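Local coordinates for Poly(A) RNA polymerase protein 2 (Saccharomyces cerevisiae, PDB 3NYB) that probably serves as the catalytic subunit of the TRAMP RNA surveillance complex, adding adenosines to the 3' ends of RNAs, at residues I123-P128 with I132-S137; G66-D71 with S77-V82; V53-P58 with K104-A109. The protein carries 1 engineered substitution. One frame throughout, in Å; residues are numbered along the deposited sequence.

Along the chain, residues 53-58 at the end of helix 36-54 open the longest of the three loops, which interaction 3 closes at 104-109, at the C-terminal end of helix 92-105. Interaction 2 is nested inside it, joining the bend 66-71 to strand 79-83 over five residues. Interaction 1 follows in series, a hairpin whose strands are separated by three residues; no contact crosses another. Interactions 1 and 2 share a sheet, with H133 O probably hydrogen-bonded to I79 N and A135 O to C81 N across strands 132-137 and 79-83. Interaction 3 links the ends of the two helices, and F125 of interaction 1 packs against its L108 and A109.

Interaction 1. Residues I123-P128 with I132-S137; sequences IKFVEP and IHIAVS. Engineered in segment 132-137: A135 (natural residue Asp).
I123 with V136 and F125 with I134 form the hydrogen-bonded pairs of two adjacent antiparallel strands, whose axes approach to 4.6 Å with N-to-C directions 157° apart. I123 and V136 exchange two bonds, I123 N to V136 O (2.9 Å) and V136 N to I123 O (2.8 Å). F125 and I134 do the same, while farther along E127 N donates to I132 O (3.0 Å). On the non-hydrogen-bonded pairs, the CA of K124 and of A135 offer C-H groups to I134 O and I123 O.

On the face carrying I123, F125, I134 and V136 the packing is apolar. F125 CG stands between its backbone N and carbonyl carbon (chi1 67°), which leans the ring across I134, whose CB lies over one ring face, 3.9 Å from the centroid. V136 CG2 reaches the ring edge instead, near its plane. I123 and V136 run side by side in the same direction, the CG2 branch of I123 against V136 CB. Helices 36-54 and 92-105 cover this layer through I49, L99 and L103. E127 also points to this face, its carboxylate bonded within the turn, OE1 to H129 N and OE2 to S130 OG.

The other face holds V126 and H133, also side by side. V126 CG2 sits over the imidazole, 3.6 Å from its centroid and offset toward the rim. A water donates to F125 O (3.3 Å) and has a weak bond with H133 ND1, in the plane of the ring.

A135 is engineered from Asp and touches D80 of the neighbouring strand. The natural Asp at this position is consistent with the third acidic residue of the polymerase beta-like nucleotidyltransferase fold, carried here on a palm-domain beta hairpin.

Interaction 2. Residues G66-D71 with S77-V82; sequences GSYSTD and SDIDCV
Y68 and I79 meet with their side chains at about a right angle: the phenol ring lies broadside across the strand residue, and the CG2 branch of I79 stands over the ring centre, 3.4 Å from the centroid and only 14° off the normal. This is a CH-pi contact over the face. Y68 CG lies beside its backbone N (chi1 -85°), which sends the ring toward the strand; Y68 OH lies 2.9 Å from S77 O. A hydrogen bond there is plausible but not settled, since its proton has another acceptor in reach. S77 OG approaches the ring obliquely at CE2, but its own hydrogen bond goes to L74 O.

The bend holding Y68 is closed by polar bonds. G66 O accepts three donors, S69 N (2.9 Å), T70 N (3.2 Å) and S69 OG (3.0 Å), while T70 OG1 reaches S67 O from above the carbonyl plane.

G66-S67 followed by D78 and D80 matches the Gly-Ser and Asp-x-Asp signature of nucleotidyltransferases. Y68 also stacks on Y73 and touches R42 of helix 36-54; I79 packs on I46 of that helix, while strand 79-83 lies between strands 62-65 and 132-137.

Interaction 3. Residues V53-P58 with K104-A109; sequences VKQLWP and KKKNLA
Q55 and K106 reach toward each other from opposite directions and meet through their polar ends. K106 NZ donates to Q55 OE1 at 3.4 Å, a weak hydrogen bond and the sole polar link between 53-58 and 104-109. Behind the ammonium, the methylene CE of K106 lies 3.6 Å from Q55 NE2, so the lysine tip sits beside both ends of the amide. The contact is slight, with 76 Å² buried in all and both residues exposed.

Different chain shapes bring the two groups together. The glutamine is extended beyond CG, whereas K106 bends at chi2 (-90°) and chi3 (-59°), bringing NZ to OE1 with CE beside NE2.

The next shell fixes the two backbones. V53 O accepts L56 N (2.9 Å) and W57 N (3.0 Å), holding the backbone on which Q55 sits. On the other side N107 N bonds to K104 O (3.1 Å). Around the polar pair, Q55 and L56 touch H102 of helix 92-105, W57 touches N95, and L108 packs on T48 and A52 of helix 36-54.

The contact thus bridges two helix C-terminal ends at the rim of the palm domain, the second closed at N107, whose phi is positive, by a Schellman motif.

Interaction 1. Residues I123-P128 with I132-S137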
# COMPACT_ATOMS: atom_id res chain seq x y z
N ILE A 123 -4.93 -21.48 8.22
CA ILE A 123 -3.86 -22.23 8.88
C ILE A 123 -2.50 -21.66 8.42
O ILE A 123 -2.19 -21.64 7.23
CB ILE A 123 -3.99 -23.74 8.55
CG1 ILE A 123 -2.88 -24.54 9.18
CG2 ILE A 123 -3.95 -23.98 7.05
CD1 ILE A 123 -2.64 -25.83 8.43
N LYS A 124 -1.72 -21.15 9.37
CA LYS A 124 -0.41 -20.58 9.05
C LYS A 124 0.70 -21.50 9.53
O LYS A 124 0.58 -22.09 10.60
CB LYS A 124 -0.22 -19.22 9.72
CG LYS A 124 -1.26 -18.19 9.37
CD LYS A 124 -1.21 -17.03 10.34
CE LYS A 124 0.13 -16.30 10.27
NZ LYS A 124 0.17 -15.10 11.16
N PHE A 125 1.76 -21.63 8.75
CA PHE A 125 2.91 -22.44 9.15
C PHE A 125 4.16 -22.12 8.34
O PHE A 125 4.14 -21.27 7.45
CB PHE A 125 2.57 -23.94 9.05
CG PHE A 125 2.36 -24.42 7.64
CD1 PHE A 125 3.39 -25.00 6.93
CD2 PHE A 125 1.11 -24.29 7.03
CE1 PHE A 125 3.20 -25.46 5.62
CE2 PHE A 125 0.91 -24.74 5.73
CZ PHE A 125 1.95 -25.32 5.02
N VAL A 126 5.25 -22.81 8.65
CA VAL A 126 6.48 -22.67 7.89
C VAL A 126 6.94 -24.03 7.40
O VAL A 126 7.11 -24.95 8.19
CB VAL A 126 7.60 -22.05 8.76
CG1 VAL A 126 8.92 -22.08 8.03
CG2 VAL A 126 7.25 -20.62 9.14
N GLU A 127 7.13 -24.17 6.09
CA GLU A 127 7.72 -25.39 5.57
C GLU A 127 9.20 -25.33 5.91
O GLU A 127 9.91 -24.42 5.47
CB GLU A 127 7.51 -25.53 4.06
CG GLU A 127 7.79 -26.93 3.52
CD GLU A 127 9.27 -27.20 3.29
OE1 GLU A 127 9.84 -28.06 3.99
OE2 GLU A 127 9.86 -26.54 2.41
N PRO A 128 9.65 -26.29 6.72
CA PRO A 128 10.95 -26.32 7.40
C PRO A 128 12.14 -26.38 6.44
O PRO A 128 13.12 -25.66 6.63
CB PRO A 128 10.89 -27.60 8.23
CG PRO A 128 9.44 -27.99 8.28
CD PRO A 128 8.85 -27.50 7.00
N ILE A 132 9.93 -21.35 4.00
CA ILE A 132 8.87 -20.53 3.39
C ILE A 132 7.60 -20.48 4.24
O ILE A 132 7.17 -21.48 4.81
CB ILE A 132 8.53 -21.05 1.96
CG1 ILE A 132 9.72 -20.83 1.02
CG2 ILE A 132 7.33 -20.35 1.38
CD1 ILE A 132 9.43 -21.17 -0.41
N HIS A 133 6.99 -19.30 4.33
CA HIS A 133 5.79 -19.13 5.13
C HIS A 133 4.54 -19.35 4.30
O HIS A 133 4.37 -18.72 3.27
CB HIS A 133 5.76 -17.73 5.73
CG HIS A 133 6.81 -17.50 6.76
ND1 HIS A 133 6.54 -17.53 8.13
CD2 HIS A 133 8.14 -17.28 6.66
CE1 HIS A 133 7.65 -17.32 8.79
NE2 HIS A 133 8.64 -17.16 7.92
N ILE A 134 3.67 -20.23 4.78
CA ILE A 134 2.43 -20.55 4.08
C ILE A 134 1.19 -20.29 4.93
O ILE A 134 1.19 -20.55 6.14
CB ILE A 134 2.36 -22.03 3.66
CG1 ILE A 134 3.28 -22.31 2.48
CG2 ILE A 134 0.94 -22.43 3.31
CD1 ILE A 134 4.63 -22.72 2.90
N ALA A 135 0.15 -19.78 4.28
CA ALA A 135 -1.18 -19.70 4.89
C ALA A 135 -2.23 -20.36 4.00
O ALA A 135 -2.43 -19.95 2.86
CB ALA A 135 -1.55 -18.27 5.16
N VAL A 136 -2.90 -21.38 4.54
CA VAL A 136 -3.87 -22.15 3.78
C VAL A 136 -5.30 -21.96 4.26
O VAL A 136 -5.54 -21.93 5.47
CB VAL A 136 -3.57 -23.66 3.84
CG1 VAL A 136 -4.73 -24.44 3.25
CG2 VAL A 136 -2.28 -23.98 3.10
N SER A 137 -6.23 -21.87 3.32
CA SER A 137 -7.65 -21.76 3.62
C SER A 137 -8.43 -22.44 2.50
O SER A 137 -7.88 -22.68 1.42
CB SER A 137 -8.03 -20.29 3.69
OG SER A 137 -7.93 -19.71 2.40
O HOH W 1 3.27 -18.23 8.37

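Interaction 2. Residues G66-D71 with S77-V82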
# COMPACT_ATOMS: atom_id res chain seq x y z
N GLY A 66 -3.54 -13.87 -4.28
CA GLY A 66 -3.21 -12.70 -3.48
C GLY A 66 -1.88 -12.07 -3.83
O GLY A 66 -1.46 -12.07 -4.98
N SER A 67 -1.22 -11.52 -2.81
CA SER A 67 0.04 -10.81 -3.00
C SER A 67 1.01 -11.54 -3.91
O SER A 67 1.76 -10.90 -4.65
CB SER A 67 0.70 -10.56 -1.65
OG SER A 67 -0.05 -9.65 -0.88
N TYR A 68 0.99 -12.87 -3.87
CA TYR A 68 1.99 -13.64 -4.60
C TYR A 68 1.65 -13.95 -6.05
O TYR A 68 2.53 -14.34 -6.81
CB TYR A 68 2.40 -14.91 -3.83
CG TYR A 68 3.49 -14.70 -2.78
CD1 TYR A 68 4.83 -14.98 -3.07
CD2 TYR A 68 3.18 -14.22 -1.51
CE1 TYR A 68 5.82 -14.80 -2.12
CE2 TYR A 68 4.17 -14.04 -0.54
CZ TYR A 68 5.50 -14.32 -0.85
OH TYR A 68 6.49 -14.14 0.09
N SER A 69 0.39 -13.78 -6.45
CA SER A 69 -0.03 -14.02 -7.84
C SER A 69 -0.05 -12.71 -8.63
O SER A 69 0.11 -12.70 -9.84
CB SER A 69 -1.40 -14.71 -7.92
OG SER A 69 -2.35 -14.02 -7.14
N THR A 70 -0.26 -11.62 -7.91
CA THR A 70 0.18 -10.31 -8.36
C THR A 70 1.61 -10.33 -7.86
O THR A 70 2.10 -11.38 -7.46
CB THR A 70 -0.63 -9.18 -7.69
OG1 THR A 70 -0.38 -9.15 -6.28
CG2 THR A 70 -2.12 -9.39 -7.92
N ASP A 71 2.29 -9.21 -7.87
CA ASP A 71 3.61 -9.22 -7.24
C ASP A 71 3.66 -8.08 -6.25
O ASP A 71 4.47 -7.16 -6.38
CB ASP A 71 4.71 -9.12 -8.29
CG ASP A 71 4.97 -10.45 -8.96
OD1 ASP A 71 5.73 -11.28 -8.40
OD2 ASP A 71 4.41 -10.66 -10.07
N SER A 77 6.82 -12.68 3.64
CA SER A 77 5.38 -12.70 3.96
C SER A 77 4.77 -14.05 3.59
O SER A 77 5.29 -14.74 2.71
CB SER A 77 4.63 -11.57 3.25
OG SER A 77 4.60 -11.76 1.85
N ASP A 78 3.68 -14.41 4.28
CA ASP A 78 2.95 -15.65 3.99
C ASP A 78 2.48 -15.63 2.56
O ASP A 78 1.95 -14.62 2.08
CB ASP A 78 1.69 -15.80 4.84
CG ASP A 78 1.95 -15.78 6.31
OD1 ASP A 78 3.11 -15.95 6.73
OD2 ASP A 78 0.97 -15.59 7.06
N ILE A 79 2.63 -16.76 1.87
CA ILE A 79 2.00 -16.89 0.58
C ILE A 79 0.69 -17.65 0.76
O ILE A 79 0.67 -18.73 1.35
CB ILE A 79 2.95 -17.49 -0.49
CG1 ILE A 79 2.62 -18.93 -0.83
CG2 ILE A 79 4.40 -17.44 -0.03
CD1 ILE A 79 3.83 -19.61 -1.44
N ASP A 80 -0.39 -17.05 0.28
CA ASP A 80 -1.74 -17.55 0.54
C ASP A 80 -2.17 -18.61 -0.47
O ASP A 80 -2.07 -18.40 -1.68
CB ASP A 80 -2.73 -16.39 0.53
CG ASP A 80 -2.23 -15.19 1.31
OD1 ASP A 80 -2.10 -15.30 2.55
OD2 ASP A 80 -1.97 -14.13 0.69
N CYS A 81 -2.67 -19.73 0.04
CA CYS A 81 -3.19 -20.79 -0.82
C CYS A 81 -4.62 -21.16 -0.47
O CYS A 81 -5.00 -21.15 0.71
CB CYS A 81 -2.31 -22.02 -0.70
SG CYS A 81 -0.57 -21.62 -0.81
N VAL A 82 -5.41 -21.48 -1.49
CA VAL A 82 -6.75 -22.04 -1.34
C VAL A 82 -6.73 -23.52 -1.67
O VAL A 82 -6.10 -23.93 -2.65
CB VAL A 82 -7.75 -21.45 -2.34
CG1 VAL A 82 -9.03 -21.05 -1.65
CG2 VAL A 82 -7.14 -20.27 -3.08

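Interaction 3. Residues V53-P58 with K104-A109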
# COMPACT_ATOMS: atom_id res chain seq x y z
N VAL A 53 -1.54 -32.56 0.31
CA VAL A 53 -2.99 -32.38 0.43
C VAL A 53 -3.71 -33.50 -0.33
O VAL A 53 -4.67 -34.08 0.16
CB VAL A 53 -3.42 -30.99 -0.09
CG1 VAL A 53 -4.94 -30.86 -0.09
CG2 VAL A 53 -2.80 -29.88 0.76
N LYS A 54 -3.21 -33.81 -1.52
CA LYS A 54 -3.73 -34.93 -2.29
C LYS A 54 -3.84 -36.17 -1.42
O LYS A 54 -4.78 -36.95 -1.55
CB LYS A 54 -2.82 -35.22 -3.49
CG LYS A 54 -2.81 -34.14 -4.57
CD LYS A 54 -4.21 -33.79 -5.02
CE LYS A 54 -4.29 -33.61 -6.53
NZ LYS A 54 -3.17 -32.79 -7.07
N GLN A 55 -2.88 -36.36 -0.52
CA GLN A 55 -2.86 -37.54 0.35
C GLN A 55 -4.08 -37.67 1.26
O GLN A 55 -4.49 -38.78 1.58
CB GLN A 55 -1.60 -37.57 1.20
CG GLN A 55 -0.38 -38.03 0.45
CD GLN A 55 0.89 -37.61 1.14
OE1 GLN A 55 1.99 -37.90 0.66
NE2 GLN A 55 0.76 -36.91 2.26
N LEU A 56 -4.62 -36.54 1.70
CA LEU A 56 -5.85 -36.55 2.49
C LEU A 56 -7.08 -36.61 1.59
O LEU A 56 -8.01 -37.38 1.84
CB LEU A 56 -5.96 -35.30 3.37
CG LEU A 56 -4.92 -35.07 4.47
CD1 LEU A 56 -5.36 -33.93 5.37
CD2 LEU A 56 -4.69 -36.34 5.29
N TRP A 57 -7.06 -35.79 0.55
CA TRP A 57 -8.18 -35.64 -0.36
C TRP A 57 -7.63 -35.60 -1.78
O TRP A 57 -7.26 -34.53 -2.26
CB TRP A 57 -8.93 -34.34 -0.07
CG TRP A 57 -9.26 -34.17 1.38
CD1 TRP A 57 -10.20 -34.87 2.09
CD2 TRP A 57 -8.67 -33.27 2.31
NE1 TRP A 57 -10.23 -34.45 3.39
CE2 TRP A 57 -9.28 -33.45 3.56
CE3 TRP A 57 -7.65 -32.30 2.21
CZ2 TRP A 57 -8.95 -32.72 4.70
CZ3 TRP A 57 -7.32 -31.57 3.34
CH2 TRP A 57 -7.96 -31.78 4.56
N PRO A 58 -7.56 -36.76 -2.44
CA PRO A 58 -7.00 -36.88 -3.79
C PRO A 58 -7.73 -36.01 -4.82
O PRO A 58 -7.18 -35.75 -5.90
CB PRO A 58 -7.16 -38.37 -4.11
CG PRO A 58 -8.14 -38.88 -3.10
CD PRO A 58 -7.86 -38.09 -1.87
N LYS A 104 2.25 -31.62 10.31
CA LYS A 104 3.20 -31.78 11.40
C LYS A 104 3.85 -33.15 11.31
O LYS A 104 5.08 -33.28 11.38
CB LYS A 104 2.49 -31.65 12.74
CG LYS A 104 1.53 -30.47 12.86
CD LYS A 104 2.07 -29.38 13.79
CE LYS A 104 1.66 -29.60 15.24
NZ LYS A 104 2.32 -28.63 16.18
N LYS A 105 3.01 -34.16 11.17
CA LYS A 105 3.44 -35.55 11.09
C LYS A 105 4.38 -35.82 9.90
O LYS A 105 5.42 -36.47 10.05
CB LYS A 105 2.20 -36.45 11.03
CG LYS A 105 2.47 -37.94 11.01
CD LYS A 105 1.63 -38.68 12.06
CE LYS A 105 1.86 -40.19 12.05
NZ LYS A 105 1.10 -40.90 10.98
N LYS A 106 4.02 -35.29 8.73
CA LYS A 106 4.84 -35.45 7.53
C LYS A 106 6.02 -34.45 7.48
O LYS A 106 6.76 -34.41 6.49
CB LYS A 106 3.97 -35.33 6.27
CG LYS A 106 2.88 -36.40 6.13
CD LYS A 106 3.39 -37.61 5.38
CE LYS A 106 3.87 -37.22 3.98
NZ LYS A 106 4.28 -38.37 3.11
N ASN A 107 6.18 -33.65 8.53
CA ASN A 107 7.29 -32.68 8.63
C ASN A 107 7.31 -31.52 7.63
O ASN A 107 8.39 -31.03 7.27
CB ASN A 107 8.65 -33.41 8.59
CG ASN A 107 9.05 -33.95 9.95
OD1 ASN A 107 9.31 -33.18 10.88
ND2 ASN A 107 9.11 -35.27 10.06
N LEU A 108 6.14 -31.08 7.19
CA LEU A 108 6.06 -29.93 6.30
C LEU A 108 5.68 -28.69 7.08
O LEU A 108 5.51 -27.61 6.52
CB LEU A 108 5.09 -30.19 5.15
CG LEU A 108 5.54 -31.40 4.31
CD1 LEU A 108 4.51 -31.79 3.27
CD2 LEU A 108 6.88 -31.12 3.67
N ALA A 109 5.56 -28.87 8.39
CA ALA A 109 5.23 -27.77 9.29
C ALA A 109 5.78 -28.07 10.68
O ALA A 109 5.83 -29.23 11.10
CB ALA A 109 3.73 -27.58 9.34